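Local coordinates for protein exotoxin 3 (PDB 2Z8L) that binds the sialylated glycan sialyl Lewis X and belongs to the staphylococcal superantigen-like toxins, at residues T57-F62 / L77-V82; F146-Y151 / S166-I171; I117-D122 / N155-K160; Q150-N155 / M203-R208. All blocks are in the same frame, centred on the assembly; numbering follows the deposited sequence.

Contact 1 of 4, residues T57-F62 / L77-V82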
# COMPACT_ATOMS: atom_id res chain seq x y z
N THR A 57 -7.59 9.64 -14.03
CA THR A 57 -6.58 9.34 -13.02
C THR A 57 -5.52 8.55 -13.74
O THR A 57 -5.86 7.62 -14.46
CB THR A 57 -7.13 8.46 -11.88
OG1 THR A 57 -8.27 9.12 -11.30
CG2 THR A 57 -6.01 8.14 -10.83
N ARG A 58 -4.26 8.91 -13.57
CA ARG A 58 -3.17 8.24 -14.26
C ARG A 58 -2.34 7.61 -13.19
O ARG A 58 -1.94 8.28 -12.25
CB ARG A 58 -2.29 9.22 -15.06
CG ARG A 58 -1.32 8.50 -15.97
CD ARG A 58 -0.43 9.48 -16.69
NE ARG A 58 0.59 10.01 -15.81
CZ ARG A 58 1.54 10.87 -16.16
NH1 ARG A 58 1.62 11.34 -17.40
NH2 ARG A 58 2.42 11.27 -15.25
N ILE A 59 -2.15 6.31 -13.34
CA ILE A 59 -1.36 5.49 -12.40
C ILE A 59 -0.08 5.05 -13.07
O ILE A 59 -0.11 4.45 -14.14
CB ILE A 59 -2.16 4.26 -11.99
CG1 ILE A 59 -3.55 4.62 -11.45
CG2 ILE A 59 -1.35 3.46 -10.99
CD1 ILE A 59 -3.55 5.45 -10.27
N GLN A 60 1.06 5.33 -12.46
CA GLN A 60 2.31 4.83 -13.00
C GLN A 60 2.53 3.41 -12.52
O GLN A 60 2.33 3.12 -11.30
CB GLN A 60 3.48 5.69 -12.58
CG GLN A 60 4.74 5.30 -13.35
CD GLN A 60 5.90 6.22 -13.14
OE1 GLN A 60 5.78 7.25 -12.49
NE2 GLN A 60 7.05 5.82 -13.65
N ILE A 61 2.93 2.53 -13.43
CA ILE A 61 3.12 1.10 -13.17
C ILE A 61 4.61 0.78 -13.13
O ILE A 61 5.39 1.30 -13.96
CB ILE A 61 2.49 0.26 -14.30
CG1 ILE A 61 1.04 0.67 -14.52
CG2 ILE A 61 2.61 -1.20 -14.00
CD1 ILE A 61 0.24 0.58 -13.28
N PHE A 62 5.02 -0.09 -12.21
CA PHE A 62 6.41 -0.38 -11.98
C PHE A 62 6.66 -1.88 -11.95
O PHE A 62 5.74 -2.70 -11.78
CB PHE A 62 6.85 0.17 -10.62
CG PHE A 62 6.72 1.66 -10.48
CD1 PHE A 62 5.59 2.24 -9.97
CD2 PHE A 62 7.75 2.48 -10.93
CE1 PHE A 62 5.49 3.62 -9.86
CE2 PHE A 62 7.66 3.87 -10.79
CZ PHE A 62 6.56 4.41 -10.23
N LEU A 77 -10.15 -4.16 -12.31
CA LEU A 77 -9.07 -3.79 -11.41
C LEU A 77 -9.57 -3.13 -10.14
O LEU A 77 -10.60 -2.46 -10.14
CB LEU A 77 -8.12 -2.84 -12.14
CG LEU A 77 -7.54 -3.34 -13.45
CD1 LEU A 77 -6.64 -2.29 -14.07
CD2 LEU A 77 -6.79 -4.61 -13.21
N ASP A 78 -8.78 -3.29 -9.08
CA ASP A 78 -8.91 -2.49 -7.85
C ASP A 78 -7.64 -1.61 -7.79
O ASP A 78 -6.56 -2.09 -8.11
CB ASP A 78 -8.93 -3.37 -6.65
CG ASP A 78 -10.27 -4.07 -6.39
OD1 ASP A 78 -11.28 -3.81 -7.09
OD2 ASP A 78 -10.28 -4.91 -5.44
N ILE A 79 -7.80 -0.34 -7.46
CA ILE A 79 -6.64 0.56 -7.36
C ILE A 79 -6.62 1.30 -6.03
O ILE A 79 -7.59 1.95 -5.65
CB ILE A 79 -6.62 1.60 -8.51
CG1 ILE A 79 -6.89 0.86 -9.83
CG2 ILE A 79 -5.27 2.36 -8.46
CD1 ILE A 79 -6.84 1.68 -11.02
N PHE A 80 -5.48 1.25 -5.34
CA PHE A 80 -5.26 2.04 -4.15
C PHE A 80 -4.54 3.29 -4.53
O PHE A 80 -3.37 3.23 -4.90
CB PHE A 80 -4.45 1.23 -3.11
CG PHE A 80 -4.31 1.92 -1.82
CD1 PHE A 80 -5.42 2.12 -0.99
CD2 PHE A 80 -3.10 2.47 -1.45
CE1 PHE A 80 -5.26 2.83 0.20
CE2 PHE A 80 -2.96 3.18 -0.25
CZ PHE A 80 -4.02 3.33 0.56
N VAL A 81 -5.24 4.42 -4.44
CA VAL A 81 -4.79 5.70 -4.91
C VAL A 81 -4.36 6.61 -3.73
O VAL A 81 -5.11 6.77 -2.75
CB VAL A 81 -5.93 6.42 -5.76
CG1 VAL A 81 -5.45 7.82 -6.17
CG2 VAL A 81 -6.35 5.57 -6.94
N VAL A 82 -3.15 7.16 -3.84
CA VAL A 82 -2.64 8.22 -2.97
C VAL A 82 -2.17 9.33 -3.89
O VAL A 82 -1.31 9.12 -4.71
CB VAL A 82 -1.50 7.71 -2.04
CG1 VAL A 82 -0.97 8.88 -1.19
CG2 VAL A 82 -1.99 6.57 -1.19
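Ile59, Ile79 and Val81 meet in the interior of the OB-fold domain, the curled beta-barrel that forms one half of this superantigen-like toxin. Strand 55-61 and strand 77-81 are not hydrogen-bonded partners; they face each other across the barrel core, and even the nearest pair of CA atoms, those of Ile59 and Val81, is 8.2 Å apart. Side chains alone bridge that distance, and no hydrogen bond crosses it.

Ile59 gives up the most surface. Its CG1 branch lies anti to the carbonyl carbon (chi1 -54°) and carries CD1 across to the other strand, where the methyl meets Ile79 and Val81 together. Ile79 answers with its short branch: CG2, anti to the backbone N, takes the touch, while its longer branch, with CD1 at the end, runs on beside Ile59 at a slightly greater distance. The two isoleucines slide past each other in opposite directions, so that Ile79 CG2 rests alongside the last bond of the Ile59 chain, 4.1 Å from Ile59 CG1. Val81, two residues on and also pointing inward, presents CG2 to the same methyl at a looser distance.

More of the apolar core closes around the trio. Phe50 of strand 45-52 touches both Ile59 and Ile79, and Val98 of strand 92-100 packs on Ile59. Backbone bonds from Ile59 to Leu48 and from Arg58 to Ser94 hold strand 55-61 between those two neighbours, while Val81 leans on Leu32 of strand 30-33. At the centre, Ile59 CD1 stands 4.0 Å from Ile79 CG2 and 4.4 Å from Val81 CG2.

Contact 2 of 4, residues F146-Y151 / S166-I171. Unlike the reference sequence in segment 166-171: Ile171 (reference Thr).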
# COMPACT_ATOMS: atom_id res chain seq x y z
N PHE A 146 0.96 1.72 3.49
CA PHE A 146 0.27 2.96 3.80
C PHE A 146 -0.69 2.81 4.98
O PHE A 146 -0.67 3.59 5.95
CB PHE A 146 -0.45 3.47 2.58
CG PHE A 146 -0.96 4.90 2.72
CD1 PHE A 146 -2.18 5.18 3.29
CD2 PHE A 146 -0.18 5.96 2.26
CE1 PHE A 146 -2.60 6.52 3.40
CE2 PHE A 146 -0.58 7.24 2.39
CZ PHE A 146 -1.78 7.54 2.99
N LYS A 147 -1.54 1.79 4.90
CA LYS A 147 -2.49 1.58 5.96
C LYS A 147 -1.83 1.23 7.32
O LYS A 147 -2.34 1.66 8.39
CB LYS A 147 -3.46 0.53 5.53
CG LYS A 147 -4.35 1.08 4.45
CD LYS A 147 -5.48 0.17 4.18
CE LYS A 147 -6.63 0.94 3.46
NZ LYS A 147 -7.60 -0.00 2.78
N LEU A 148 -0.79 0.41 7.32
CA LEU A 148 -0.14 0.05 8.58
C LEU A 148 0.57 1.25 9.17
O LEU A 148 0.46 1.49 10.36
CB LEU A 148 0.82 -1.09 8.36
CG LEU A 148 0.26 -2.49 7.99
CD1 LEU A 148 1.37 -3.45 7.57
CD2 LEU A 148 -0.61 -3.09 9.13
N ARG A 149 1.29 2.04 8.36
CA ARG A 149 1.87 3.30 8.91
C ARG A 149 0.82 4.26 9.42
O ARG A 149 1.01 4.84 10.50
CB ARG A 149 2.78 4.04 7.91
CG ARG A 149 3.97 3.18 7.43
CD ARG A 149 5.03 4.05 6.85
NE ARG A 149 5.83 3.34 5.90
CZ ARG A 149 7.04 3.69 5.50
NH1 ARG A 149 7.62 4.76 6.00
NH2 ARG A 149 7.62 2.95 4.57
N GLN A 150 -0.27 4.46 8.67
CA GLN A 150 -1.30 5.36 9.14
C GLN A 150 -1.87 4.92 10.50
O GLN A 150 -2.07 5.73 11.36
CB GLN A 150 -2.39 5.49 8.08
CG GLN A 150 -3.37 6.60 8.38
CD GLN A 150 -4.13 7.07 7.17
OE1 GLN A 150 -5.23 6.56 6.89
NE2 GLN A 150 -3.57 8.06 6.43
N TYR A 151 -2.06 3.61 10.67
CA TYR A 151 -2.56 3.05 11.94
C TYR A 151 -1.54 3.34 13.07
O TYR A 151 -1.89 3.71 14.18
CB TYR A 151 -2.77 1.58 11.82
CG TYR A 151 -3.18 0.90 13.08
CD1 TYR A 151 -4.51 0.92 13.47
CD2 TYR A 151 -2.27 0.23 13.86
CE1 TYR A 151 -4.90 0.33 14.66
CE2 TYR A 151 -2.64 -0.38 15.04
CZ TYR A 151 -3.96 -0.33 15.44
OH TYR A 151 -4.32 -0.94 16.61
N SER A 166 13.69 1.63 12.65
CA SER A 166 12.35 1.08 12.82
C SER A 166 11.89 0.44 11.51
O SER A 166 12.12 1.00 10.43
CB SER A 166 11.34 2.20 13.24
OG SER A 166 11.57 2.62 14.58
N LYS A 167 11.17 -0.67 11.59
CA LYS A 167 10.66 -1.33 10.37
C LYS A 167 9.34 -2.05 10.64
O LYS A 167 9.03 -2.38 11.78
CB LYS A 167 11.61 -2.40 9.80
CG LYS A 167 13.04 -2.02 9.51
CD LYS A 167 13.94 -3.24 9.46
CE LYS A 167 15.46 -2.92 9.14
NZ LYS A 167 15.91 -1.59 9.66
N ILE A 168 8.60 -2.29 9.56
CA ILE A 168 7.47 -3.22 9.52
C ILE A 168 7.93 -4.43 8.70
O ILE A 168 8.65 -4.26 7.72
CB ILE A 168 6.24 -2.57 8.88
CG1 ILE A 168 5.69 -1.45 9.72
CG2 ILE A 168 5.15 -3.63 8.66
CD1 ILE A 168 4.70 -0.62 8.90
N LYS A 169 7.58 -5.62 9.15
CA LYS A 169 7.87 -6.87 8.42
C LYS A 169 6.55 -7.60 8.27
O LYS A 169 5.84 -7.83 9.24
CB LYS A 169 8.88 -7.69 9.16
CG LYS A 169 9.34 -8.94 8.51
CD LYS A 169 10.46 -9.55 9.27
CE LYS A 169 10.52 -11.05 9.09
NZ LYS A 169 11.70 -11.66 9.74
N VAL A 170 6.21 -7.94 7.04
CA VAL A 170 5.03 -8.78 6.72
C VAL A 170 5.54 -10.18 6.40
O VAL A 170 6.40 -10.33 5.53
CB VAL A 170 4.29 -8.22 5.50
CG1 VAL A 170 3.17 -9.16 5.07
CG2 VAL A 170 3.77 -6.76 5.78
N ILE A 171 5.08 -11.18 7.14
CA ILE A 171 5.61 -12.52 7.05
C ILE A 171 4.52 -13.43 6.48
O ILE A 171 3.35 -13.40 6.92
CB ILE A 171 6.04 -13.04 8.42
CG1 ILE A 171 7.07 -12.10 9.06
CG2 ILE A 171 6.59 -14.49 8.26
CD1 ILE A 171 7.22 -12.24 10.62
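Leu148 and Ile168 cross at a slant between helix 141-155 and strand 167-172, and they touch at two places. Leu148 CD1 reaches Ile168 CG2 at 3.9 Å, and farther back the end of the isoleucine, CD1, comes up against Leu148 CB at the same 3.9 Å. Ile168 can do both because its branches part: CG1 stands anti to the carbonyl carbon (chi1 -67°) and sends CD1 toward the helix surface, while CG2 is left for the leucine tip. Leu148 CD1 also grazes Val170 CG2 at 4.5 Å.

Arg149 comes in from beside Leu148. Its CG lies 4.1 Å from Ile168 CD1, so the aliphatic root of the arginine covers the isoleucine methyl; the extended chain then takes the charged end past it. There NE is in a salt bridge with Asp145, and NH1 is hydrogen-bonded to Tyr159 OH and to the backbone O of Lys184, a residue of the glycan pocket.

This is the helix-on-sheet core of the beta-grasp domain. The short helix and strand segments run at 133° to each other, with Phe180 of strand 177-181 packing on Ile168 and Val170, and Met203 of strand 200-207 and Phe115 of strand 114-121 closing on Leu148.

Contact 3 of 4, residues I117-D122 / N155-K160. Unlike the reference sequence in segment 117-122: Asp122 (reference Gly). Unlike the reference sequence in segment 155-160: Asn155 (reference Asp).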
# COMPACT_ATOMS: atom_id res chain seq x y z
N ILE A 117 3.24 -5.26 17.62
CA ILE A 117 3.85 -3.98 17.64
C ILE A 117 4.71 -3.86 18.90
O ILE A 117 4.17 -3.86 20.01
CB ILE A 117 2.80 -2.92 17.62
CG1 ILE A 117 1.93 -3.07 16.36
CG2 ILE A 117 3.43 -1.51 17.69
CD1 ILE A 117 0.60 -2.46 16.51
N LYS A 118 6.00 -3.74 18.69
CA LYS A 118 6.95 -3.61 19.81
C LYS A 118 7.31 -2.16 19.90
O LYS A 118 8.05 -1.69 19.03
CB LYS A 118 8.17 -4.47 19.58
CG LYS A 118 7.83 -5.96 19.68
CD LYS A 118 9.03 -6.83 19.86
CE LYS A 118 8.62 -8.26 20.32
NZ LYS A 118 9.70 -8.97 21.12
N LYS A 119 6.80 -1.48 20.94
CA LYS A 119 6.93 -0.03 21.09
C LYS A 119 7.93 0.29 22.18
O LYS A 119 7.73 -0.14 23.32
CB LYS A 119 5.57 0.58 21.40
CG LYS A 119 5.58 2.14 21.39
CD LYS A 119 4.25 2.73 21.72
CE LYS A 119 4.36 4.23 21.87
NZ LYS A 119 5.41 4.80 20.99
N GLU A 120 8.94 1.08 21.87
CA GLU A 120 9.88 1.54 22.90
C GLU A 120 9.15 2.39 23.94
O GLU A 120 8.36 3.27 23.59
CB GLU A 120 11.05 2.30 22.29
CG GLU A 120 11.99 1.43 21.48
CD GLU A 120 13.29 2.15 21.04
OE1 GLU A 120 13.61 3.27 21.54
OE2 GLU A 120 14.00 1.57 20.17
N VAL A 121 9.39 2.09 25.21
CA VAL A 121 8.83 2.86 26.29
C VAL A 121 9.98 3.20 27.23
O VAL A 121 11.13 2.87 26.98
CB VAL A 121 7.69 2.09 27.03
CG1 VAL A 121 6.50 1.86 26.09
CG2 VAL A 121 8.18 0.76 27.61
N ASP A 122 9.65 3.95 28.28
CA ASP A 122 10.53 4.13 29.37
C ASP A 122 10.91 2.77 29.99
O ASP A 122 10.04 1.99 30.50
CB ASP A 122 9.87 5.05 30.41
CG ASP A 122 9.92 6.52 30.01
OD1 ASP A 122 10.53 6.84 28.96
OD2 ASP A 122 9.38 7.35 30.80
N ASN A 155 -2.21 5.65 16.38
CA ASN A 155 -2.40 4.87 17.62
C ASN A 155 -1.14 4.57 18.44
O ASN A 155 -1.25 4.26 19.62
CB ASN A 155 -3.11 3.57 17.28
CG ASN A 155 -4.46 3.80 16.66
OD1 ASN A 155 -4.64 3.68 15.45
ND2 ASN A 155 -5.41 4.14 17.50
N PHE A 156 0.03 4.61 17.81
CA PHE A 156 1.26 4.22 18.46
C PHE A 156 2.38 5.25 18.31
O PHE A 156 3.56 4.92 18.47
CB PHE A 156 1.69 2.82 18.02
CG PHE A 156 0.77 1.76 18.50
CD1 PHE A 156 0.92 1.23 19.79
CD2 PHE A 156 -0.29 1.34 17.74
CE1 PHE A 156 0.03 0.28 20.26
CE2 PHE A 156 -1.17 0.38 18.21
CZ PHE A 156 -1.01 -0.14 19.46
N ASP A 157 2.01 6.50 18.02
CA ASP A 157 2.95 7.58 18.07
C ASP A 157 4.12 7.42 17.07
O ASP A 157 5.19 7.97 17.27
CB ASP A 157 3.53 7.76 19.48
CG ASP A 157 2.50 8.21 20.52
OD1 ASP A 157 1.55 8.96 20.16
OD2 ASP A 157 2.68 7.87 21.72
N LEU A 158 3.91 6.70 15.98
CA LEU A 158 4.92 6.73 14.92
C LEU A 158 5.19 8.17 14.43
O LEU A 158 4.25 8.94 14.15
CB LEU A 158 4.51 5.83 13.75
CG LEU A 158 5.55 5.68 12.64
CD1 LEU A 158 6.86 5.02 13.02
CD2 LEU A 158 4.93 4.93 11.52
N TYR A 159 6.46 8.50 14.32
CA TYR A 159 7.00 9.79 13.88
C TYR A 159 6.86 10.90 14.91
O TYR A 159 7.09 12.05 14.59
CB TYR A 159 6.49 10.23 12.50
CG TYR A 159 6.74 9.20 11.42
CD1 TYR A 159 8.01 8.61 11.27
CD2 TYR A 159 5.74 8.81 10.56
CE1 TYR A 159 8.22 7.62 10.26
CE2 TYR A 159 5.94 7.85 9.56
CZ TYR A 159 7.20 7.29 9.40
OH TYR A 159 7.50 6.34 8.45
N LYS A 160 6.59 10.55 16.17
CA LYS A 160 6.72 11.55 17.24
C LYS A 160 8.18 11.61 17.73
O LYS A 160 8.64 12.60 18.38
CB LYS A 160 5.76 11.24 18.36
CG LYS A 160 4.30 11.49 17.97
CD LYS A 160 3.40 11.69 19.18
CE LYS A 160 1.91 11.53 18.85
NZ LYS A 160 1.13 11.37 20.13
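Ile117 and Lys119 of strand 114-121 reach Phe156 from two directions. Ile117 CD1 sits over one face of the Phe156 ring, 4.2 Å from its centroid and 27° off the normal, a CH-pi contact that comes closest at Phe156 CE2. Lys119 passes instead at the rim, near the ring plane, with CD 4.1 Å from Phe156 CD1. Its chain leaves the strand with CG anti to the backbone N (chi1 -173°), runs straight to CE and bends at the last torsion, which brings NZ to the backbone O of Phe156. That hydrogen bond is 3.1 Å long; the C=O...N angle is 133°, and NZ stands well above the carbonyl plane. The Asp157 carboxylate lies nearby, OD2 being 4.2 Å from Lys119 NZ, beyond a salt bridge but close enough that it may favour the positive charge.

In the beta-grasp domain this joins strand 114-121, which lies next to the outermost strand 124-131, to the loop leaving helix 141-155. Phe156 is the first residue to depart from helical angles, and a type II turn from Asp157 to Lys160 follows, closed by Lys160 N to Asp157 O. Farther out, the ring of His128 meets that of Phe156, and Ile207 of strand 200-207 packs against both Phe156 and Ile117. The C-terminal carboxylate of Arg208 makes a long, weak ion pair with Lys119 NZ.

Contact 4 of 4, residues Q150-N155 / M203-R208. Unlike the reference sequence in segment 150-155: Asn155 (reference Asp). Unlike the reference sequence in segment 203-208: Met203 (reference Ile).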
# COMPACT_ATOMS: atom_id res chain seq x y z
N GLN A 150 -0.27 4.46 8.67
CA GLN A 150 -1.30 5.36 9.14
C GLN A 150 -1.87 4.92 10.50
O GLN A 150 -2.07 5.73 11.36
CB GLN A 150 -2.39 5.49 8.08
CG GLN A 150 -3.37 6.60 8.38
CD GLN A 150 -4.13 7.07 7.17
OE1 GLN A 150 -5.23 6.56 6.89
NE2 GLN A 150 -3.57 8.06 6.43
N TYR A 151 -2.06 3.61 10.67
CA TYR A 151 -2.56 3.05 11.94
C TYR A 151 -1.54 3.34 13.07
O TYR A 151 -1.89 3.71 14.18
CB TYR A 151 -2.77 1.58 11.82
CG TYR A 151 -3.18 0.90 13.08
CD1 TYR A 151 -4.51 0.92 13.47
CD2 TYR A 151 -2.27 0.23 13.86
CE1 TYR A 151 -4.90 0.33 14.66
CE2 TYR A 151 -2.64 -0.38 15.04
CZ TYR A 151 -3.96 -0.33 15.44
OH TYR A 151 -4.32 -0.94 16.61
N LEU A 152 -0.25 3.16 12.77
CA LEU A 152 0.78 3.39 13.77
C LEU A 152 0.96 4.87 14.14
O LEU A 152 1.32 5.22 15.28
CB LEU A 152 2.12 2.76 13.32
CG LEU A 152 2.15 1.25 13.16
CD1 LEU A 152 3.47 0.87 12.50
CD2 LEU A 152 1.94 0.56 14.52
N ILE A 153 0.74 5.77 13.17
CA ILE A 153 0.79 7.18 13.43
C ILE A 153 -0.36 7.59 14.35
O ILE A 153 -0.15 8.36 15.31
CB ILE A 153 0.76 7.98 12.13
CG1 ILE A 153 2.09 7.82 11.39
CG2 ILE A 153 0.54 9.48 12.40
CD1 ILE A 153 2.00 8.17 9.84
N GLN A 154 -1.54 7.06 14.05
CA GLN A 154 -2.77 7.42 14.81
C GLN A 154 -2.80 6.82 16.21
O GLN A 154 -3.40 7.39 17.13
CB GLN A 154 -4.02 6.96 14.06
CG GLN A 154 -4.28 7.65 12.72
CD GLN A 154 -5.35 6.95 11.85
OE1 GLN A 154 -5.59 5.73 11.96
NE2 GLN A 154 -5.92 7.72 10.93
N ASN A 155 -2.21 5.65 16.38
CA ASN A 155 -2.40 4.87 17.62
C ASN A 155 -1.14 4.57 18.44
O ASN A 155 -1.25 4.26 19.62
CB ASN A 155 -3.11 3.57 17.28
CG ASN A 155 -4.46 3.80 16.66
OD1 ASN A 155 -4.64 3.68 15.45
ND2 ASN A 155 -5.41 4.14 17.50
N MET A 203 2.31 -9.84 10.97
CA MET A 203 3.05 -8.64 10.66
C MET A 203 3.66 -8.17 11.96
O MET A 203 3.11 -8.42 13.04
CB MET A 203 2.13 -7.61 10.07
CG MET A 203 1.47 -8.22 8.85
SD MET A 203 0.38 -7.16 8.03
CE MET A 203 -0.73 -6.83 9.32
N GLU A 204 4.85 -7.59 11.83
CA GLU A 204 5.60 -7.12 13.00
C GLU A 204 6.01 -5.69 12.78
O GLU A 204 6.21 -5.28 11.64
CB GLU A 204 6.80 -8.00 13.21
CG GLU A 204 6.52 -9.46 13.23
CD GLU A 204 7.77 -10.29 13.34
OE1 GLU A 204 8.89 -9.82 12.97
OE2 GLU A 204 7.63 -11.46 13.81
N ALA A 205 6.04 -4.88 13.82
CA ALA A 205 6.57 -3.53 13.72
C ALA A 205 7.37 -3.29 14.98
O ALA A 205 6.99 -3.73 16.06
CB ALA A 205 5.52 -2.53 13.63
N ASN A 206 8.53 -2.68 14.80
CA ASN A 206 9.36 -2.22 15.94
C ASN A 206 9.39 -0.69 15.81
O ASN A 206 9.78 -0.19 14.73
CB ASN A 206 10.75 -2.88 15.89
CG ASN A 206 10.72 -4.41 16.21
OD1 ASN A 206 10.17 -5.23 15.46
ND2 ASN A 206 11.31 -4.78 17.33
N ILE A 207 8.83 0.03 16.79
CA ILE A 207 8.58 1.48 16.75
C ILE A 207 9.37 2.15 17.90
O ILE A 207 9.33 1.66 19.04
CB ILE A 207 7.12 1.88 17.16
CG1 ILE A 207 6.02 1.34 16.32
CG2 ILE A 207 6.96 3.46 17.26
CD1 ILE A 207 4.74 1.99 16.75
N ARG A 208 10.01 3.29 17.62
CA ARG A 208 10.78 4.03 18.64
C ARG A 208 9.85 4.75 19.62
O ARG A 208 10.24 5.25 20.68
CB ARG A 208 11.73 5.05 17.98
CG ARG A 208 12.93 4.45 17.25
CD ARG A 208 14.17 4.48 18.12
NE ARG A 208 15.35 3.85 17.50
CZ ARG A 208 16.42 3.40 18.18
NH1 ARG A 208 16.48 3.49 19.51
NH2 ARG A 208 17.44 2.85 17.52
OXT ARG A 208 8.63 4.83 19.38
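Leu152 divides its two methyls between Ala205 and Ile207, and these apolar touches make up the whole contact. Leu152 CD1 faces Ala205 CB at 4.1 Å, and Leu152 CD2 meets Ile207 CD1 at 3.9 Å. With CG set anti to the carbonyl carbon (chi1 -63°), the leucine projects from the helix and its fork spans two residues on the same face of the strand. Ile207 reaches back along its longer branch and slants across the leucine, while Ala205 offers just one methyl.

Polar interactions hold the two backbones without linking them. In the helix, Gln154 N bonds to Gln150 O and Asn155 N to Tyr151 O as the last turn finishes, and Leu152 has a backbone bond to Leu158 in the loop beyond. On the strand, Ala205 is bonded to Val116 on one flank and Glu204 to Lys169 on the other. Past the end of the strand, the Arg208 guanidinium makes a salt bridge to Asp165.

Strand 200-207 lies in the middle of the beta-grasp sheet, between strands 114-121 and 167-172, and helix 141-155 packs across it, with Ile117 and Ile168 of those flanking strands also touching Leu152.

Overall arrangement
Contact 1 stands apart: it belongs to the OB-fold domain and crosses the inside of its barrel, whereas contacts 2, 3 and 4 share the beta-grasp sheet. Contacts 2 and 4 use successive turns of helix 141-155 on neighbouring strands, their centres about 6 Å apart, and contact 3 continues onto the next strand with the loop that follows the helix. Contacts 1, 2 and 4 are buried and purely apolar across their segments; contact 3, partly buried and about 21 Å from the chain centre, adds a lysine-to-carbonyl hydrogen bond. One place where the domains meet is Phe146 of contact 2 against Phe80 and Val82 of contact 1.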